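Local coordinates for protein U4/U6 snRNA-associated-splicing factor PRP24 (Saccharomyces cerevisiae, PDB 4N0T) that binds U6 snRNA, promotes its annealing with U4 snRNA, and so works as a recycling factor of the yeast spliceosome, at residues G177-I182 with S253-K258; I182-T187 with F219-A224. All blocks are in the same frame, centred on the assembly; numbering follows the deposited sequence.

Contact 1 of 2, residues G177-I182 with S253-K258; sequences GREIMI and SLADKK. With nucleotides of chain B.
Ser-253 meets Met-181 where the first and last long strands of the third RNA recognition motif, 179-185 and 248-254, run antiparallel in the middle of the antiparallel sheet of its βαββαβ fold. The two residues form a hydrogen-bonded pair: Met-181 N reaches Ser-253 O at 2.7 Å, nearly along the C=O axis, and Ser-253 N returns a bond to Met-181 O. With chi1 at 62°, between its own N and carbonyl carbon, Ser-253 OG shares a water with Met-181 O. Leu-254 pairs with Ile-180 without hydrogen bonds, and their side chains diverge; still, Leu-254 CD2 comes within 3.7 Å of Gly-177 O, at the Schellman turn that ends helix 172-175. This carbonyl oxygen is buried without a polar partner. Ala-255 closes the ladder with a nearly straight bond from N to Glu-179 O, and its CB lies 3.4 Å from Glu-179 OE1. The extended Glu-179 chain, CG anti to the backbone N (chi1 -177°), carries the carboxylate to the cytosine of C14 of the RNA chain, whose N4 donates to OE1; Thr-174 also bonds this oxygen. Glu-179 OE2 lies 2.7 Å from C14 N3, an approach consistent with a proton between them. Met-181, equally extended, lays SD over the adenine of A13, 3.5 Å from C5. Asp-256 then joins two bases: its N donates to A13 N1, while OD1 takes a straight bond from G26 N1 and OD2 a weak one from A13 N6. Backbone and carboxylate together thus read the Watson-Crick edge of the adenine. At Lys-257, the N-cap of helix 258-270, the backbone N donates to G26 O6. Lys-258 turns to the RNA backbone, where its NZ lies 2.6 Å from C14 OP2.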
# COMPACT_ATOMS: atom_id res chain seq x y z
N GLY A 177 -14.54 -8.50 12.25
CA GLY A 177 -15.63 -8.08 13.12
C GLY A 177 -15.68 -8.87 14.40
O GLY A 177 -16.75 -9.03 14.99
N ARG A 178 -14.53 -9.37 14.84
CA ARG A 178 -14.50 -10.20 16.05
C ARG A 178 -13.97 -9.47 17.27
O ARG A 178 -13.89 -10.06 18.36
CB ARG A 178 -13.64 -11.44 15.80
CG ARG A 178 -14.20 -12.36 14.75
CD ARG A 178 -13.45 -13.68 14.71
NE ARG A 178 -12.12 -13.62 14.11
CZ ARG A 178 -10.99 -13.79 14.79
NH1 ARG A 178 -11.02 -13.99 16.10
NH2 ARG A 178 -9.82 -13.76 14.17
N GLU A 179 -13.56 -8.21 17.11
CA GLU A 179 -12.96 -7.46 18.20
C GLU A 179 -13.89 -6.36 18.68
O GLU A 179 -14.34 -5.53 17.88
CB GLU A 179 -11.62 -6.83 17.78
CG GLU A 179 -10.94 -6.09 18.94
CD GLU A 179 -9.67 -5.35 18.51
OE1 GLU A 179 -9.69 -4.74 17.42
OE2 GLU A 179 -8.66 -5.40 19.26
N ILE A 180 -14.19 -6.34 19.97
CA ILE A 180 -14.97 -5.26 20.53
C ILE A 180 -14.06 -4.29 21.28
O ILE A 180 -12.95 -4.67 21.74
CB ILE A 180 -16.10 -5.75 21.48
CG1 ILE A 180 -15.52 -6.58 22.63
CG2 ILE A 180 -17.13 -6.56 20.69
CD1 ILE A 180 -16.52 -6.81 23.79
N MET A 181 -14.50 -3.04 21.37
CA MET A 181 -13.85 -2.06 22.22
C MET A 181 -14.82 -1.71 23.34
O MET A 181 -16.00 -1.43 23.11
CB MET A 181 -13.50 -0.79 21.44
CG MET A 181 -12.70 0.22 22.26
SD MET A 181 -12.32 1.72 21.31
CE MET A 181 -11.12 2.47 22.38
N ILE A 182 -14.30 -1.75 24.56
CA ILE A 182 -15.07 -1.40 25.75
C ILE A 182 -14.53 -0.06 26.22
O ILE A 182 -13.32 0.08 26.44
CB ILE A 182 -14.88 -2.47 26.83
CG1 ILE A 182 -15.27 -3.85 26.27
CG2 ILE A 182 -15.69 -2.13 28.08
CD1 ILE A 182 -14.65 -5.02 27.02
N SER A 253 -18.63 -1.56 21.53
CA SER A 253 -18.81 -1.37 20.10
C SER A 253 -17.82 -2.25 19.38
O SER A 253 -16.83 -2.67 19.98
CB SER A 253 -18.55 0.09 19.74
OG SER A 253 -17.21 0.45 20.05
N LEU A 254 -18.08 -2.52 18.10
CA LEU A 254 -17.06 -3.15 17.27
C LEU A 254 -15.92 -2.18 17.04
O LEU A 254 -16.14 -1.01 16.68
CB LEU A 254 -17.63 -3.57 15.91
CG LEU A 254 -18.59 -4.74 15.85
CD1 LEU A 254 -18.91 -5.06 14.40
CD2 LEU A 254 -18.00 -5.96 16.52
N ALA A 255 -14.69 -2.65 17.23
CA ALA A 255 -13.52 -1.78 17.06
C ALA A 255 -13.44 -1.34 15.61
O ALA A 255 -13.63 -2.16 14.71
CB ALA A 255 -12.26 -2.51 17.43
N ASP A 256 -13.15 -0.06 15.40
CA ASP A 256 -12.94 0.42 14.04
C ASP A 256 -11.54 0.02 13.58
O ASP A 256 -10.66 -0.26 14.39
CB ASP A 256 -13.09 1.94 13.98
CG ASP A 256 -14.50 2.39 14.27
OD1 ASP A 256 -15.45 1.86 13.65
OD2 ASP A 256 -14.66 3.28 15.13
N LYS A 257 -11.34 -0.01 12.26
CA LYS A 257 -10.04 -0.33 11.69
C LYS A 257 -9.21 0.93 11.41
O LYS A 257 -9.76 2.04 11.32
CB LYS A 257 -10.22 -1.15 10.41
CG LYS A 257 -10.97 -2.48 10.68
CD LYS A 257 -11.86 -2.92 9.51
CE LYS A 257 -13.22 -2.28 9.59
NZ LYS A 257 -14.26 -3.00 8.82
N LYS A 258 -7.90 0.75 11.30
CA LYS A 258 -6.98 1.88 11.16
C LYS A 258 -7.28 2.83 9.99
O LYS A 258 -7.27 4.04 10.19
CB LYS A 258 -5.52 1.43 11.12
CG LYS A 258 -5.00 0.95 12.47
CD LYS A 258 -5.14 2.04 13.54
CE LYS A 258 -4.50 1.60 14.87
NZ LYS A 258 -4.89 2.51 16.00
P A B 13 -3.68 4.98 23.36
OP1 A B 13 -2.28 4.46 23.29
OP2 A B 13 -4.16 6.08 22.48
O5' A B 13 -4.61 3.71 23.17
C5' A B 13 -5.88 3.82 22.54
C4' A B 13 -5.94 2.91 21.35
O4' A B 13 -7.33 2.74 20.95
C3' A B 13 -5.20 3.40 20.11
O3' A B 13 -4.73 2.26 19.40
C2' A B 13 -6.33 4.03 19.30
O2' A B 13 -6.07 4.16 17.92
C1' A B 13 -7.44 3.04 19.57
N9 A B 13 -8.81 3.48 19.31
C8 A B 13 -9.49 4.58 19.76
N7 A B 13 -10.74 4.61 19.37
C5 A B 13 -10.89 3.44 18.63
C6 A B 13 -11.98 2.89 17.95
N6 A B 13 -13.19 3.46 17.89
N1 A B 13 -11.79 1.70 17.32
C2 A B 13 -10.59 1.12 17.38
N3 A B 13 -9.49 1.55 17.98
C4 A B 13 -9.71 2.73 18.60
P G B 26 -15.32 -1.71 3.21
OP1 G B 26 -15.35 -2.40 4.50
OP2 G B 26 -15.63 -2.42 1.95
O5' G B 26 -16.28 -0.44 3.23
C5' G B 26 -17.69 -0.58 3.36
C4' G B 26 -18.24 0.56 4.18
O4' G B 26 -17.79 0.38 5.55
C3' G B 26 -17.76 1.95 3.74
O3' G B 26 -18.79 2.91 4.01
C2' G B 26 -16.59 2.20 4.68
O2' G B 26 -16.28 3.56 4.88
C1' G B 26 -17.10 1.54 5.97
N9 G B 26 -16.03 1.17 6.90
C8 G B 26 -14.81 0.63 6.59
N7 G B 26 -14.07 0.46 7.65
C5 G B 26 -14.84 0.93 8.70
C6 G B 26 -14.55 0.99 10.08
O6 G B 26 -13.52 0.64 10.66
N1 G B 26 -15.59 1.53 10.81
C2 G B 26 -16.78 1.95 10.26
N2 G B 26 -17.68 2.44 11.12
N3 G B 26 -17.07 1.90 8.97
C4 G B 26 -16.05 1.38 8.25
P C B 14 -3.18 2.07 19.05
OP1 C B 14 -2.42 3.30 19.43
OP2 C B 14 -3.12 1.58 17.64
O5' C B 14 -2.71 0.85 19.94
C5' C B 14 -2.54 0.98 21.35
C4' C B 14 -3.07 -0.23 22.09
O4' C B 14 -4.50 -0.30 21.88
C3' C B 14 -2.57 -1.59 21.61
O3' C B 14 -1.32 -1.95 22.16
C2' C B 14 -3.68 -2.52 22.05
O2' C B 14 -3.61 -2.74 23.46
C1' C B 14 -4.90 -1.65 21.81
N1 C B 14 -5.60 -1.89 20.52
C2 C B 14 -6.30 -3.09 20.37
O2 C B 14 -6.25 -3.94 21.27
N3 C B 14 -7.01 -3.30 19.24
C4 C B 14 -7.05 -2.38 18.28
N4 C B 14 -7.77 -2.67 17.21
C5 C B 14 -6.36 -1.13 18.40
C6 C B 14 -5.66 -0.93 19.54
O HOH W 1 -17.19 1.14 22.89

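Contact 2 of 2, residues I182-T187 with F219-A224; sequences IRNLST and FNNCCA. With nucleotides of chain B.
The side chains of Asn-184 and Asn-221 run alongside each other, their amides twisted by 48°, where both meet the adenine of A11 of the RNA chain. Asn-221 ND2 donates to A11 N7 at 3.1 Å, and Asn-184 OD1 accepts a weak bond from N6, so the pair reads the Hoogsteen edge; Asn-184 ND2 bonds a cytosine O2 of the RNA. The phosphate of the same nucleotide is held by two backbone amides, Asn-220 N on OP2 and Asn-221 N on OP1. A11 C5' sits over the centre of the Phe-219 ring, 3.4 Å above its plane. Arg-183, bent at chi3 (-73°), lays a face of its guanidinium over the adenine of A62, offset toward the rim, while Cys-223 SG packs against the base of A12.

Behind this layer, strands 182-185 and 222-224 run antiparallel. Ile-182 and Ala-224 exchange two backbone bonds, as do Leu-185 and Cys-222, but the register slips by one residue between these pairs. Asn-184, with positive phi (69°), and Leu-185 both face Cys-222: a G1 bulge, which sets Asn-184 beside Asn-221. On the other face Leu-185 CD1 meets Ala-224 CB at 4.1 Å, under helix 192-199. Main-chain amides grip the phosphate whatever the base, whereas the two asparagines bond to base atoms N6 and N7, a pattern that suits adenine.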
# COMPACT_ATOMS: atom_id res chain seq x y z
N ILE A 182 -14.30 -1.75 24.56
CA ILE A 182 -15.07 -1.40 25.75
C ILE A 182 -14.53 -0.06 26.22
O ILE A 182 -13.32 0.08 26.44
CB ILE A 182 -14.88 -2.47 26.83
CG1 ILE A 182 -15.27 -3.85 26.27
CG2 ILE A 182 -15.69 -2.13 28.08
CD1 ILE A 182 -14.65 -5.02 27.02
N ARG A 183 -15.40 0.93 26.37
CA ARG A 183 -14.97 2.28 26.75
C ARG A 183 -15.65 2.70 28.04
O ARG A 183 -16.70 2.19 28.39
CB ARG A 183 -15.29 3.29 25.63
CG ARG A 183 -14.39 3.09 24.40
CD ARG A 183 -14.76 4.01 23.24
NE ARG A 183 -16.00 3.62 22.57
CZ ARG A 183 -16.37 4.08 21.37
NH1 ARG A 183 -15.59 4.96 20.74
NH2 ARG A 183 -17.51 3.69 20.82
N ASN A 184 -14.99 3.65 28.70
CA ASN A 184 -15.48 4.27 29.93
C ASN A 184 -15.50 3.34 31.12
O ASN A 184 -16.30 3.51 32.03
CB ASN A 184 -16.85 4.92 29.71
CG ASN A 184 -16.77 6.12 28.81
OD1 ASN A 184 -15.69 6.71 28.61
ND2 ASN A 184 -17.92 6.50 28.23
N LEU A 185 -14.59 2.37 31.13
CA LEU A 185 -14.38 1.59 32.34
C LEU A 185 -13.73 2.50 33.38
O LEU A 185 -13.01 3.42 33.03
CB LEU A 185 -13.44 0.43 32.03
CG LEU A 185 -14.00 -0.70 31.16
CD1 LEU A 185 -12.84 -1.52 30.57
CD2 LEU A 185 -14.92 -1.61 31.98
N SER A 186 -13.98 2.24 34.67
CA SER A 186 -13.19 2.91 35.70
C SER A 186 -11.89 2.13 35.87
O SER A 186 -11.79 0.99 35.42
CB SER A 186 -13.94 2.90 37.02
OG SER A 186 -14.23 1.57 37.41
N THR A 187 -10.91 2.72 36.54
CA THR A 187 -9.66 1.99 36.82
C THR A 187 -9.93 0.71 37.61
O THR A 187 -9.32 -0.32 37.35
CB THR A 187 -8.61 2.84 37.55
OG1 THR A 187 -9.20 3.39 38.74
CG2 THR A 187 -8.10 3.97 36.66
N PHE A 219 -6.55 7.44 35.00
CA PHE A 219 -7.52 7.97 34.06
C PHE A 219 -8.92 7.87 34.64
O PHE A 219 -9.25 6.91 35.34
CB PHE A 219 -7.50 7.18 32.75
CG PHE A 219 -6.34 7.51 31.85
CD1 PHE A 219 -5.49 8.58 32.13
CD2 PHE A 219 -6.09 6.74 30.73
CE1 PHE A 219 -4.42 8.87 31.29
CE2 PHE A 219 -5.03 7.02 29.89
CZ PHE A 219 -4.19 8.09 30.17
N ASN A 220 -9.76 8.86 34.32
CA ASN A 220 -11.17 8.78 34.65
C ASN A 220 -11.87 7.66 33.89
O ASN A 220 -12.62 6.88 34.46
CB ASN A 220 -11.85 10.11 34.34
CG ASN A 220 -11.33 11.24 35.20
OD1 ASN A 220 -11.04 11.03 36.39
ND2 ASN A 220 -11.20 12.43 34.62
N ASN A 221 -11.60 7.60 32.58
CA ASN A 221 -12.18 6.58 31.72
C ASN A 221 -11.07 5.74 31.13
O ASN A 221 -10.05 6.28 30.71
CB ASN A 221 -12.97 7.23 30.57
CG ASN A 221 -14.15 8.02 31.07
OD1 ASN A 221 -14.82 7.61 32.03
ND2 ASN A 221 -14.43 9.14 30.42
N CYS A 222 -11.27 4.43 31.13
CA CYS A 222 -10.28 3.51 30.56
C CYS A 222 -10.93 2.67 29.50
O CYS A 222 -12.14 2.46 29.52
CB CYS A 222 -9.77 2.57 31.65
SG CYS A 222 -9.05 3.41 33.10
N CYS A 223 -10.12 2.16 28.58
CA CYS A 223 -10.64 1.30 27.53
C CYS A 223 -9.91 -0.03 27.48
O CYS A 223 -8.81 -0.18 28.02
CB CYS A 223 -10.55 1.99 26.17
SG CYS A 223 -8.86 2.29 25.60
N ALA A 224 -10.55 -1.00 26.84
CA ALA A 224 -9.98 -2.33 26.66
C ALA A 224 -10.56 -2.91 25.39
O ALA A 224 -11.63 -2.50 24.94
CB ALA A 224 -10.32 -3.22 27.85
P A B 11 -9.39 10.77 31.35
OP1 A B 11 -10.51 9.81 31.18
OP2 A B 11 -8.45 10.58 32.47
O5' A B 11 -8.58 10.89 29.98
C5' A B 11 -7.61 9.92 29.60
C4' A B 11 -7.53 9.80 28.10
O4' A B 11 -8.72 9.10 27.63
C3' A B 11 -7.49 11.12 27.33
O3' A B 11 -6.75 10.93 26.12
C2' A B 11 -8.95 11.33 26.95
O2' A B 11 -9.13 12.14 25.80
C1' A B 11 -9.40 9.90 26.69
N9 A B 11 -10.83 9.62 26.86
C8 A B 11 -11.51 9.43 28.03
N7 A B 11 -12.77 9.11 27.85
C5 A B 11 -12.92 9.05 26.48
C6 A B 11 -14.02 8.75 25.66
N6 A B 11 -15.23 8.43 26.12
N1 A B 11 -13.84 8.78 24.32
C2 A B 11 -12.62 9.09 23.85
N3 A B 11 -11.50 9.38 24.52
C4 A B 11 -11.73 9.35 25.85
P A B 62 -22.04 5.34 16.56
OP1 A B 62 -20.65 5.39 17.09
OP2 A B 62 -22.47 4.20 15.70
O5' A B 62 -23.05 5.39 17.79
C5' A B 62 -22.90 6.36 18.82
C4' A B 62 -22.88 5.71 20.18
O4' A B 62 -21.61 5.03 20.37
C3' A B 62 -23.00 6.65 21.37
O3' A B 62 -24.34 6.97 21.67
C2' A B 62 -22.30 5.88 22.48
O2' A B 62 -23.17 4.87 22.99
C1' A B 62 -21.17 5.19 21.70
N9 A B 62 -19.94 6.00 21.65
C8 A B 62 -19.48 6.67 20.54
N7 A B 62 -18.35 7.31 20.74
C5 A B 62 -18.04 7.03 22.06
C6 A B 62 -16.96 7.42 22.88
N6 A B 62 -15.95 8.19 22.46
N1 A B 62 -16.96 6.97 24.15
C2 A B 62 -17.96 6.20 24.56
N3 A B 62 -19.03 5.77 23.89
C4 A B 62 -19.01 6.22 22.63
P A B 12 -5.15 10.98 26.12
OP1 A B 12 -4.67 11.82 27.25
OP2 A B 12 -4.78 11.35 24.72
O5' A B 12 -4.69 9.49 26.44
C5' A B 12 -4.90 8.44 25.49
C4' A B 12 -5.06 7.12 26.19
O4' A B 12 -6.28 7.13 26.96
C3' A B 12 -5.20 5.89 25.30
O3' A B 12 -3.94 5.40 24.88
C2' A B 12 -5.94 4.90 26.18
O2' A B 12 -5.02 4.20 27.01
C1' A B 12 -6.81 5.82 27.05
N9 A B 12 -8.24 5.85 26.66
C8 A B 12 -9.30 5.74 27.53
N7 A B 12 -10.47 5.80 26.94
C5 A B 12 -10.16 5.95 25.60
C6 A B 12 -10.97 6.07 24.47
N6 A B 12 -12.31 6.03 24.51
N1 A B 12 -10.36 6.21 23.26
C2 A B 12 -9.04 6.24 23.23
N3 A B 12 -8.16 6.14 24.23
C4 A B 12 -8.79 6.00 25.41
O HOH W 2 -11.41 5.73 36.91
O HOH W 3 -9.12 6.87 38.41

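In the fold
Contacts 1 and 2 flank strand 179-185 in one RNA recognition motif sheet: Ser-253 to Ala-255 pair with its start and Cys-222 to Ala-224 with its end, Ile-182 being common to both contacts. Contact 2 is the more buried, and its Leu-185 and Ala-224 belong to the packing beneath helix 192-199. Contact 1 is partly buried and runs off the strand into helix 258-270. Both hold RNA: in contact 1 the carboxylates of Glu-179 and Asp-256, with the backbone N atoms of Asp-256 and Lys-257, meet base edges; in contact 2 backbone amides take a phosphate, asparagine side chains a base edge, and a guanidinium face and the Phe-219 ring lie against a base and a sugar carbon. Met-181 CE touches Cys-223 CB.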